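Local coordinates for protein N-alpha-acetyltransferase 35, NatC auxiliary subunit (Saccharomyces cerevisiae, PDB 6YGA) that serves as the large auxiliary subunit of the NatC N-terminal acetyltransferase, which acetylates the N-terminal methionine of the L-A virus Gag protein, at residues B[230-233]-B[234-237]; B[530-533]-B[534-538]; B[603-606]-B[607-611]; B[671-674]-B[675-679]. One frame throughout, in Å; residues are numbered along the deposited sequence.

Contact 1: residues B[230-233]-B[234-237]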
loop_
_atom_site.group_PDB
_atom_site.type_symbol
_atom_site.label_atom_id
_atom_site.label_comp_id
_atom_site.label_asym_id
_atom_site.label_seq_id
_atom_site.Cartn_x
_atom_site.Cartn_y
_atom_site.Cartn_z
ATOM N N LEU B 230 -21.480 9.940 -11.488
ATOM C CA LEU B 230 -20.203 10.154 -10.812
ATOM C C LEU B 230 -20.186 11.494 -10.087
ATOM O O LEU B 230 -19.574 11.621 -9.019
ATOM C CB LEU B 230 -19.048 10.071 -11.814
ATOM C CG LEU B 230 -18.836 8.728 -12.521
ATOM C CD1 LEU B 230 -17.876 8.871 -13.696
ATOM C CD2 LEU B 230 -18.331 7.685 -11.540
ATOM N N VAL B 231 -20.846 12.506 -10.656
ATOM C CA VAL B 231 -20.937 13.804 -9.999
ATOM C C VAL B 231 -21.769 13.707 -8.725
ATOM O O VAL B 231 -21.542 14.453 -7.764
ATOM C CB VAL B 231 -21.510 14.845 -10.981
ATOM C CG1 VAL B 231 -21.714 16.181 -10.290
ATOM C CG2 VAL B 231 -20.585 14.998 -12.177
ATOM N N HIS B 232 -22.716 12.776 -8.680
ATOM C CA HIS B 232 -23.577 12.607 -7.518
ATOM C C HIS B 232 -22.920 11.832 -6.385
ATOM O O HIS B 232 -23.570 11.613 -5.358
ATOM C CB HIS B 232 -24.870 11.901 -7.922
ATOM C CG HIS B 232 -25.938 12.831 -8.406
ATOM N ND1 HIS B 232 -26.708 13.586 -7.550
ATOM C CD2 HIS B 232 -26.367 13.121 -9.657
ATOM C CE1 HIS B 232 -27.566 14.306 -8.252
ATOM N NE2 HIS B 232 -27.380 14.041 -9.533
ATOM N N LEU B 233 -21.664 11.406 -6.538
ATOM C CA LEU B 233 -21.037 10.612 -5.487
ATOM C C LEU B 233 -20.760 11.441 -4.242
ATOM O O LEU B 233 -20.643 10.886 -3.144
ATOM C CB LEU B 233 -19.743 9.974 -5.990
ATOM C CG LEU B 233 -19.902 8.746 -6.891
ATOM C CD1 LEU B 233 -18.544 8.249 -7.372
ATOM C CD2 LEU B 233 -20.652 7.649 -6.157
ATOM N N GLU B 234 -20.652 12.763 -4.385
ATOM C CA GLU B 234 -20.401 13.602 -3.222
ATOM C C GLU B 234 -21.607 13.692 -2.293
ATOM O O GLU B 234 -21.458 14.167 -1.161
ATOM C CB GLU B 234 -19.976 15.004 -3.664
ATOM C CG GLU B 234 -21.103 15.857 -4.201
ATOM C CD GLU B 234 -20.702 17.310 -4.356
ATOM O OE1 GLU B 234 -19.491 17.582 -4.488
ATOM O OE2 GLU B 234 -21.600 18.179 -4.336
ATOM N N ASP B 235 -22.785 13.236 -2.733
ATOM C CA ASP B 235 -23.967 13.286 -1.877
ATOM C C ASP B 235 -23.784 12.446 -0.617
ATOM O O ASP B 235 -24.375 12.755 0.424
ATOM C CB ASP B 235 -25.208 12.812 -2.642
ATOM C CG ASP B 235 -25.519 13.668 -3.862
ATOM O OD1 ASP B 235 -25.136 14.857 -3.891
ATOM O OD2 ASP B 235 -26.160 13.144 -4.798
ATOM N N HIS B 236 -22.968 11.391 -0.684
ATOM C CA HIS B 236 -22.815 10.506 0.464
ATOM C C HIS B 236 -21.994 11.134 1.583
ATOM O O HIS B 236 -22.019 10.625 2.709
ATOM C CB HIS B 236 -22.196 9.180 0.023
ATOM C CG HIS B 236 -22.965 8.500 -1.065
ATOM N ND1 HIS B 236 -24.279 8.107 -0.914
ATOM C CD2 HIS B 236 -22.613 8.158 -2.326
ATOM C CE1 HIS B 236 -24.700 7.547 -2.034
ATOM N NE2 HIS B 236 -23.708 7.564 -2.906
ATOM N N LEU B 237 -21.283 12.226 1.310
ATOM C CA LEU B 237 -20.566 12.964 2.344
ATOM C C LEU B 237 -21.226 14.289 2.698
ATOM O O LEU B 237 -21.290 14.644 3.879
ATOM C CB LEU B 237 -19.122 13.227 1.916
ATOM C CG LEU B 237 -18.135 12.072 2.070
ATOM C CD1 LEU B 237 -16.719 12.613 2.088
ATOM C CD2 LEU B 237 -18.425 11.265 3.327
#
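Between H232 and D235 the chain makes a helical turn of i to i+3 pattern, in which D235 N donates to H232 O over 3.2 Å and H236 N reaches L233 O only weakly. This turn joins the end of helix 215-231 to the short helix 235-238, amid several helices of the N-terminal half. Its side-chain feature is a His-carboxylate hydrogen bond: H232 ND1 donates to D235 OD2 at 2.8 Å, with an N-H...O angle of 162°. The acceptor lies almost exactly in the imidazole plane and takes the bond through its syn lone pair, while the planes of ring and carboxylate stand 68° apart. For D235, CG is anti to its own carbonyl carbon (chi1 -61°), which sends the carboxylate back toward the preceding turn. There OD2 also comes within 3.1 Å of H232 O, a pairing of two acceptors that the bond from ND1 has to outweigh. The carboxylate has a second partner, since Q193 NE2 binds OD1, so both oxygens are engaged and its rotation should be restricted. A donating ND1 next to the carboxylate may favour positive charge on the imidazole, whose ring also stacks with that of H246. E234 runs extended away from the turn to hydrogen-bond through OE1 to Y157 OH, while the H236 ring packs on V307 and L311 of helix 298-311 and hydrogen-bonds through ND1 to S241 O. Closer in, the same ring approaches the turn obliquely, H236 CD2 lying 3.5 Å from L233 O.

Contact 2: residues B[530-533]-B[534-538]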
loop_
_atom_site.group_PDB
_atom_site.type_symbol
_atom_site.label_atom_id
_atom_site.label_comp_id
_atom_site.label_asym_id
_atom_site.label_seq_id
_atom_site.Cartn_x
_atom_site.Cartn_y
_atom_site.Cartn_z
ATOM N N GLN B 530 -29.339 -8.120 28.444
ATOM C CA GLN B 530 -27.972 -7.872 27.997
ATOM C C GLN B 530 -27.040 -9.015 28.390
ATOM O O GLN B 530 -26.128 -9.367 27.632
ATOM C CB GLN B 530 -27.464 -6.546 28.563
ATOM C CG GLN B 530 -26.062 -6.186 28.105
ATOM C CD GLN B 530 -25.969 -6.042 26.600
ATOM O OE1 GLN B 530 -26.582 -5.150 26.014
ATOM N NE2 GLN B 530 -25.208 -6.923 25.965
ATOM N N LEU B 531 -27.250 -9.604 29.571
ATOM C CA LEU B 531 -26.437 -10.745 29.984
ATOM C C LEU B 531 -26.607 -11.918 29.028
ATOM O O LEU B 531 -25.624 -12.559 28.639
ATOM C CB LEU B 531 -26.795 -11.160 31.409
ATOM C CG LEU B 531 -26.242 -10.299 32.545
ATOM C CD1 LEU B 531 -26.950 -10.624 33.852
ATOM C CD2 LEU B 531 -24.741 -10.502 32.682
ATOM N N GLN B 532 -27.847 -12.216 28.635
ATOM C CA GLN B 532 -28.067 -13.307 27.691
ATOM C C GLN B 532 -27.422 -13.002 26.348
ATOM O O GLN B 532 -26.806 -13.880 25.733
ATOM C CB GLN B 532 -29.561 -13.569 27.521
ATOM C CG GLN B 532 -30.252 -14.079 28.775
ATOM C CD GLN B 532 -29.853 -15.501 29.136
ATOM O OE1 GLN B 532 -29.286 -16.228 28.320
ATOM N NE2 GLN B 532 -30.155 -15.905 30.365
ATOM N N ALA B 533 -27.547 -11.760 25.877
ATOM C CA ALA B 533 -26.950 -11.398 24.596
ATOM C C ALA B 533 -25.431 -11.489 24.659
ATOM O O ALA B 533 -24.789 -12.007 23.738
ATOM C CB ALA B 533 -27.397 -9.995 24.184
ATOM N N THR B 534 -24.838 -10.986 25.746
ATOM C CA THR B 534 -23.394 -11.100 25.922
ATOM C C THR B 534 -22.964 -12.558 26.031
ATOM O O THR B 534 -21.945 -12.956 25.455
ATOM C CB THR B 534 -22.961 -10.307 27.157
ATOM O OG1 THR B 534 -23.191 -8.912 26.929
ATOM C CG2 THR B 534 -21.486 -10.526 27.456
ATOM N N LYS B 535 -23.735 -13.375 26.755
ATOM C CA LYS B 535 -23.394 -14.788 26.878
ATOM C C LYS B 535 -23.357 -15.468 25.514
ATOM O O LYS B 535 -22.430 -16.228 25.214
ATOM C CB LYS B 535 -24.389 -15.488 27.802
ATOM C CG LYS B 535 -24.213 -16.994 27.872
ATOM C CD LYS B 535 -25.353 -17.647 28.633
ATOM C CE LYS B 535 -25.201 -19.157 28.630
ATOM N NZ LYS B 535 -26.277 -19.835 29.401
ATOM N N GLN B 536 -24.353 -15.194 24.669
ATOM C CA GLN B 536 -24.387 -15.802 23.344
ATOM C C GLN B 536 -23.337 -15.201 22.420
ATOM O O GLN B 536 -22.845 -15.889 21.518
ATOM C CB GLN B 536 -25.786 -15.660 22.754
ATOM C CG GLN B 536 -26.826 -16.390 23.580
ATOM C CD GLN B 536 -28.203 -15.786 23.461
ATOM O OE1 GLN B 536 -28.616 -15.352 22.385
ATOM N NE2 GLN B 536 -28.925 -15.745 24.575
ATOM N N PHE B 537 -22.974 -13.932 22.628
ATOM C CA PHE B 537 -21.868 -13.346 21.879
ATOM C C PHE B 537 -20.549 -14.022 22.237
ATOM O O PHE B 537 -19.780 -14.411 21.351
ATOM C CB PHE B 537 -21.803 -11.837 22.134
ATOM C CG PHE B 537 -20.599 -11.163 21.528
ATOM C CD1 PHE B 537 -20.209 -11.434 20.225
ATOM C CD2 PHE B 537 -19.872 -10.238 22.257
ATOM C CE1 PHE B 537 -19.103 -10.806 19.672
ATOM C CE2 PHE B 537 -18.770 -9.606 21.709
ATOM C CZ PHE B 537 -18.388 -9.890 20.414
ATOM N N LEU B 538 -20.271 -14.176 23.536
ATOM C CA LEU B 538 -19.055 -14.871 23.950
ATOM C C LEU B 538 -19.054 -16.317 23.478
ATOM O O LEU B 538 -17.988 -16.902 23.257
ATOM C CB LEU B 538 -18.898 -14.811 25.470
ATOM C CG LEU B 538 -18.676 -13.419 26.062
ATOM C CD1 LEU B 538 -18.682 -13.463 27.580
ATOM C CD2 LEU B 538 -17.372 -12.831 25.545
#
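The amide of Q530 points an N-H at the T534 hydroxyl, nearly in its own plane: Q530 NE2 donates to T534 OG1 over 3.0 Å, with an N-H...O angle of 156°. A second pair of flat groups, the amides of Q532 and Q536, is inclined at 45°, and the nitrogen of Q536 comes against the aliphatic part of Q532, Q536 NE2 lying 3.7 Å from Q532 CB. These are two overlapping i to i+4 contacts on the long alpha-helix 511-564, within the part of the protein related to TPR repeats. Regular backbone bonds hold the turns together, from T534 N to Q530 O at 2.8 Å through to F537 N and A533 O. The Q530 chain leaves with CG opposite the backbone N (chi1 -178°) and then bends at chi2, a hook that brings its amide alongside T534 instead of out from the helix. T534 OG1 is also hydrogen-bonded to E370 O; this hydroxyl therefore links the Q530 side chain to the end of helix 360-372, where A373 packs against Q530, L531 and T534. A different face turns to helix 465-506: L531 lies on I490 and I494, and the extended K535 forms a salt bridge with E491. Q532 and K535 run side by side in the same direction, with OE1 of Q532 4.2 Å from CD of K535. The extended Q536 chain passes close over the carbonyl one turn back, its CG 3.3 Å from Q532 O.

Contact 3: residues B[603-606]-B[607-611]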
loop_
_atom_site.group_PDB
_atom_site.type_symbol
_atom_site.label_atom_id
_atom_site.label_comp_id
_atom_site.label_asym_id
_atom_site.label_seq_id
_atom_site.Cartn_x
_atom_site.Cartn_y
_atom_site.Cartn_z
ATOM N N TYR B 603 13.275 -17.853 23.331
ATOM C CA TYR B 603 13.782 -18.643 22.215
ATOM C C TYR B 603 13.881 -20.121 22.580
ATOM O O TYR B 603 13.539 -20.993 21.773
ATOM C CB TYR B 603 15.139 -18.087 21.783
ATOM C CG TYR B 603 15.858 -18.880 20.721
ATOM C CD1 TYR B 603 15.586 -18.682 19.373
ATOM C CD2 TYR B 603 16.832 -19.806 21.064
ATOM C CE1 TYR B 603 16.256 -19.398 18.399
ATOM C CE2 TYR B 603 17.504 -20.526 20.100
ATOM C CZ TYR B 603 17.214 -20.319 18.770
ATOM O OH TYR B 603 17.890 -21.041 17.815
ATOM N N GLU B 604 14.315 -20.420 23.806
ATOM C CA GLU B 604 14.462 -21.810 24.226
ATOM C C GLU B 604 13.121 -22.533 24.283
ATOM O O GLU B 604 13.058 -23.743 24.032
ATOM C CB GLU B 604 15.161 -21.877 25.585
ATOM C CG GLU B 604 16.634 -21.475 25.566
ATOM C CD GLU B 604 16.848 -19.971 25.616
ATOM O OE1 GLU B 604 15.849 -19.222 25.662
ATOM O OE2 GLU B 604 18.022 -19.540 25.613
ATOM N N VAL B 605 12.041 -21.820 24.608
ATOM C CA VAL B 605 10.725 -22.454 24.663
ATOM C C VAL B 605 10.259 -22.841 23.265
ATOM O O VAL B 605 9.679 -23.917 23.067
ATOM C CB VAL B 605 9.714 -21.529 25.364
ATOM C CG1 VAL B 605 8.338 -22.179 25.412
ATOM C CG2 VAL B 605 10.193 -21.183 26.767
ATOM N N PHE B 606 10.503 -21.975 22.275
ATOM C CA PHE B 606 10.184 -22.313 20.890
ATOM C C PHE B 606 10.900 -23.587 20.457
ATOM O O PHE B 606 10.305 -24.452 19.803
ATOM C CB PHE B 606 10.564 -21.160 19.959
ATOM C CG PHE B 606 9.525 -20.068 19.860
ATOM C CD1 PHE B 606 9.524 -19.006 20.754
ATOM C CD2 PHE B 606 8.575 -20.085 18.846
ATOM C CE1 PHE B 606 8.578 -17.993 20.653
ATOM C CE2 PHE B 606 7.626 -19.074 18.741
ATOM C CZ PHE B 606 7.629 -18.028 19.646
ATOM N N GLN B 607 12.181 -23.717 20.811
ATOM C CA GLN B 607 12.952 -24.883 20.392
ATOM C C GLN B 607 12.458 -26.147 21.082
ATOM O O GLN B 607 12.288 -27.191 20.442
ATOM C CB GLN B 607 14.438 -24.661 20.680
ATOM C CG GLN B 607 14.979 -23.344 20.154
ATOM C CD GLN B 607 14.732 -23.164 18.672
ATOM O OE1 GLN B 607 14.989 -24.067 17.872
ATOM N NE2 GLN B 607 14.226 -21.995 18.294
ATOM N N GLN B 608 12.218 -26.071 22.394
ATOM C CA GLN B 608 11.806 -27.256 23.138
ATOM C C GLN B 608 10.431 -27.738 22.694
ATOM O O GLN B 608 10.203 -28.945 22.563
ATOM C CB GLN B 608 11.818 -26.963 24.638
ATOM C CG GLN B 608 11.409 -28.143 25.500
ATOM C CD GLN B 608 12.337 -29.332 25.344
ATOM O OE1 GLN B 608 13.535 -29.175 25.103
ATOM N NE2 GLN B 608 11.786 -30.531 25.479
ATOM N N THR B 609 9.506 -26.807 22.449
ATOM C CA THR B 609 8.167 -27.187 22.009
ATOM C C THR B 609 8.214 -27.975 20.706
ATOM O O THR B 609 7.507 -28.977 20.553
ATOM C CB THR B 609 7.298 -25.939 21.851
ATOM O OG1 THR B 609 7.182 -25.273 23.115
ATOM C CG2 THR B 609 5.915 -26.313 21.357
ATOM N N LEU B 610 9.058 -27.547 19.764
ATOM C CA LEU B 610 9.181 -28.264 18.499
ATOM C C LEU B 610 9.747 -29.665 18.706
ATOM O O LEU B 610 9.343 -30.612 18.021
ATOM C CB LEU B 610 10.051 -27.464 17.527
ATOM C CG LEU B 610 10.314 -28.094 16.157
ATOM C CD1 LEU B 610 9.002 -28.408 15.458
ATOM C CD2 LEU B 610 11.179 -27.187 15.295
ATOM N N LYS B 611 10.679 -29.821 19.653
ATOM C CA LYS B 611 11.273 -31.131 19.897
ATOM C C LYS B 611 10.236 -32.137 20.384
ATOM O O LYS B 611 10.337 -33.330 20.077
ATOM C CB LYS B 611 12.414 -31.015 20.908
ATOM C CG LYS B 611 13.304 -32.249 20.971
ATOM C CD LYS B 611 14.493 -32.053 21.901
ATOM C CE LYS B 611 14.109 -32.285 23.351
ATOM N NZ LYS B 611 13.786 -33.716 23.613
#
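An amide laid over an aromatic face marks the first turn of the alpha-helix 603-613, where Q607 lies over one face of the Y603 ring. Q607 NE2 sits 3.3 Å above the ring plane, displaced toward the rim and nearest to Y603 CE1, and the two planes are inclined by 24°. The aliphatic part adds a CH-pi contact, with CG of Q607 4.1 Å from the centroid of the Y603 ring. CG anti to the carbonyl carbon (chi1 -51°) and a bend at chi2 (-55°) fold the Q607 chain back over the tyrosine. Its OE1 is hydrogen-bonded to N570 ND2, which gives the amide a hold at its oxygen end, and Y603 makes an edge-to-face pair with H585.

Among the hydrogen bonds, the usual i to i+4 ladder begins with Q607 N to Y603 O and weakens at L610 N to F606 O. V605 O is gripped twice by T609, through N at 3.0 Å and through OG1 at 2.8 Å, the donors arriving from opposite faces of the carbonyl plane. A salt bridge from E604 to R582 adds a tie to helix 581-588.

Apolar packing places the helix against its neighbours: F606 meets W470 and H585 edge-to-face, while T609 and L610 touch Y466 of helix 465-506. Beside the doubly used carbonyl, V605 CG1 lies 4.0 Å from T609 OG1.

Contact 4: residues B[671-674]-B[675-679]. With EDO (1,2-ethanediol), chain C.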
loop_
_atom_site.group_PDB
_atom_site.type_symbol
_atom_site.label_atom_id
_atom_site.label_comp_id
_atom_site.label_asym_id
_atom_site.label_seq_id
_atom_site.Cartn_x
_atom_site.Cartn_y
_atom_site.Cartn_z
ATOM N N SER B 671 -19.712 -12.727 5.357
ATOM C CA SER B 671 -19.257 -13.598 6.436
ATOM C C SER B 671 -19.466 -15.065 6.081
ATOM O O SER B 671 -18.636 -15.916 6.423
ATOM C CB SER B 671 -19.963 -13.245 7.746
ATOM O OG SER B 671 -21.360 -13.461 7.657
ATOM N N LEU B 672 -20.564 -15.382 5.391
ATOM C CA LEU B 672 -20.758 -16.743 4.901
ATOM C C LEU B 672 -19.675 -17.113 3.898
ATOM O O LEU B 672 -19.110 -18.212 3.950
ATOM C CB LEU B 672 -22.143 -16.884 4.271
ATOM C CG LEU B 672 -23.330 -16.883 5.236
ATOM C CD1 LEU B 672 -24.642 -16.892 4.471
ATOM C CD2 LEU B 672 -23.250 -18.072 6.183
ATOM N N GLU B 673 -19.369 -16.197 2.977
ATOM C CA GLU B 673 -18.331 -16.451 1.984
ATOM C C GLU B 673 -16.982 -16.683 2.652
ATOM O O GLU B 673 -16.199 -17.529 2.210
ATOM C CB GLU B 673 -18.265 -15.280 1.003
ATOM C CG GLU B 673 -17.191 -15.397 -0.065
ATOM C CD GLU B 673 -17.162 -14.194 -0.994
ATOM O OE1 GLU B 673 -18.141 -13.416 -0.994
ATOM O OE2 GLU B 673 -16.157 -14.023 -1.717
ATOM N N TYR B 674 -16.704 -15.949 3.731
ATOM C CA TYR B 674 -15.459 -16.145 4.467
ATOM C C TYR B 674 -15.379 -17.547 5.064
ATOM O O TYR B 674 -14.392 -18.264 4.860
ATOM C CB TYR B 674 -15.335 -15.087 5.562
ATOM C CG TYR B 674 -14.291 -15.412 6.603
ATOM C CD1 TYR B 674 -12.938 -15.283 6.315
ATOM C CD2 TYR B 674 -14.653 -15.844 7.871
ATOM C CE1 TYR B 674 -11.976 -15.577 7.255
ATOM C CE2 TYR B 674 -13.695 -16.141 8.822
ATOM C CZ TYR B 674 -12.358 -16.004 8.505
ATOM O OH TYR B 674 -11.394 -16.294 9.442
ATOM N N TYR B 675 -16.407 -17.956 5.813
ATOM C CA TYR B 675 -16.365 -19.270 6.448
ATOM C C TYR B 675 -16.397 -20.391 5.419
ATOM O O TYR B 675 -15.823 -21.461 5.651
ATOM C CB TYR B 675 -17.512 -19.419 7.447
ATOM C CG TYR B 675 -17.247 -18.700 8.746
ATOM C CD1 TYR B 675 -16.389 -19.240 9.696
ATOM C CD2 TYR B 675 -17.839 -17.474 9.019
ATOM C CE1 TYR B 675 -16.135 -18.581 10.887
ATOM C CE2 TYR B 675 -17.592 -16.809 10.206
ATOM C CZ TYR B 675 -16.740 -17.366 11.135
ATOM O OH TYR B 675 -16.491 -16.705 12.315
ATOM N N CYS B 676 -17.050 -20.164 4.278
ATOM C CA CYS B 676 -16.962 -21.121 3.182
ATOM C C CYS B 676 -15.518 -21.281 2.719
ATOM O O CYS B 676 -15.037 -22.403 2.524
ATOM C CB CYS B 676 -17.856 -20.677 2.025
ATOM S SG CYS B 676 -17.813 -21.792 0.611
ATOM N N LYS B 677 -14.809 -20.162 2.548
ATOM C CA LYS B 677 -13.397 -20.230 2.188
ATOM C C LYS B 677 -12.577 -20.876 3.296
ATOM O O LYS B 677 -11.622 -21.611 3.023
ATOM C CB LYS B 677 -12.863 -18.832 1.876
ATOM C CG LYS B 677 -13.457 -18.210 0.628
ATOM C CD LYS B 677 -12.856 -16.848 0.338
ATOM C CE LYS B 677 -13.240 -16.374 -1.057
ATOM N NZ LYS B 677 -12.745 -15.002 -1.340
ATOM N N LEU B 678 -12.935 -20.616 4.554
ATOM C CA LEU B 678 -12.216 -21.245 5.654
ATOM C C LEU B 678 -12.439 -22.753 5.656
ATOM O O LEU B 678 -11.515 -23.525 5.939
ATOM C CB LEU B 678 -12.645 -20.624 6.981
ATOM C CG LEU B 678 -11.726 -20.858 8.179
ATOM C CD1 LEU B 678 -10.320 -20.351 7.897
ATOM C CD2 LEU B 678 -12.312 -20.170 9.396
ATOM N N LYS B 679 -13.657 -23.190 5.330
ATOM C CA LYS B 679 -13.935 -24.620 5.262
ATOM C C LYS B 679 -13.138 -25.282 4.146
ATOM O O LYS B 679 -12.645 -26.404 4.309
ATOM C CB LYS B 679 -15.431 -24.858 5.061
ATOM C CG LYS B 679 -15.826 -26.320 5.126
ATOM C CD LYS B 679 -17.186 -26.565 4.496
ATOM C CE LYS B 679 -18.266 -25.728 5.153
ATOM N NZ LYS B 679 -19.613 -26.073 4.628
HETATM C C1 EDO C . -19.296 -29.954 4.931
HETATM O O1 EDO C . -20.183 -28.944 5.425
HETATM C C2 EDO C . -19.672 -30.306 3.497
HETATM O O2 EDO C . -19.459 -29.175 2.644
#
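Different chi1 settings bring the adjacent tyrosines Y674 and Y675 together: Y674 CG is anti to the backbone N (165°), whereas that of Y675 is anti to the carbonyl carbon (-78°). The result is a T-shaped, edge-to-face pair on the alpha-helix 668-701, with centroids 5.0 Å apart and planes at 73°. The edge belongs to Y674, whose CD2 stands 3.7 Å above the plane of the Y675 ring, over its centre. At its own edge the Y675 ring approaches the preceding turn, CD2 lying 3.1 Å from S671 O, the carbonyl that also accepts the backbone N-H of Y675. One turn on, L678 runs alongside Y674 and brings CD2 within 4.0 Å of its OH, which also hydrogen-bonds to a second 1,2-ethanediol.

E673 and K677 are also side by side, both chains extended, and form a long i to i+4 salt bridge of 3.6 Å between OE2 and NZ. Inward, Y675 packs on I644, I647 and M648 of helix 619-653 and hydrogen-bonds through OH to Y540 of helix 511-564, while L678 rests on I547 and L551. W719 adds a further edge-to-face partner for Y674. K679 NZ pairs with D645 and donates to O1 of a 1,2-ethanediol at 3.0 Å, a molecule probably left from crystallisation.

The chemistry thus divides round the helix: aromatic and aliphatic groups, helped by the K679-D645 salt bridge, join it to two long helices, whereas the exposed E673 and its lysine probably contribute a modest, solvent-screened attraction.

How the contacts relate
All four contacts are local and follow in series along the chain, with no nesting or crossing; each closes only a helical turn. Contact 1 comes first, at the junction of helices 215-231 and 235-238 among the helices of the N-terminal half. The other three fall within the part of the chain related to TPR repeats. Contact 2 sets helix 511-564 against helices 360-372 and 465-506, contact 3 fits helix 603-613 against helix 465-506, and contact 4 joins helix 668-701 to helices 511-564 and 619-653. Helices 465-506 and 511-564 therefore connect these three indirectly. Contacts 2 and 4 approach most closely, about 10 Å between nearest atoms, while contacts 1 and 3 lie on opposite sides of the chain's centre.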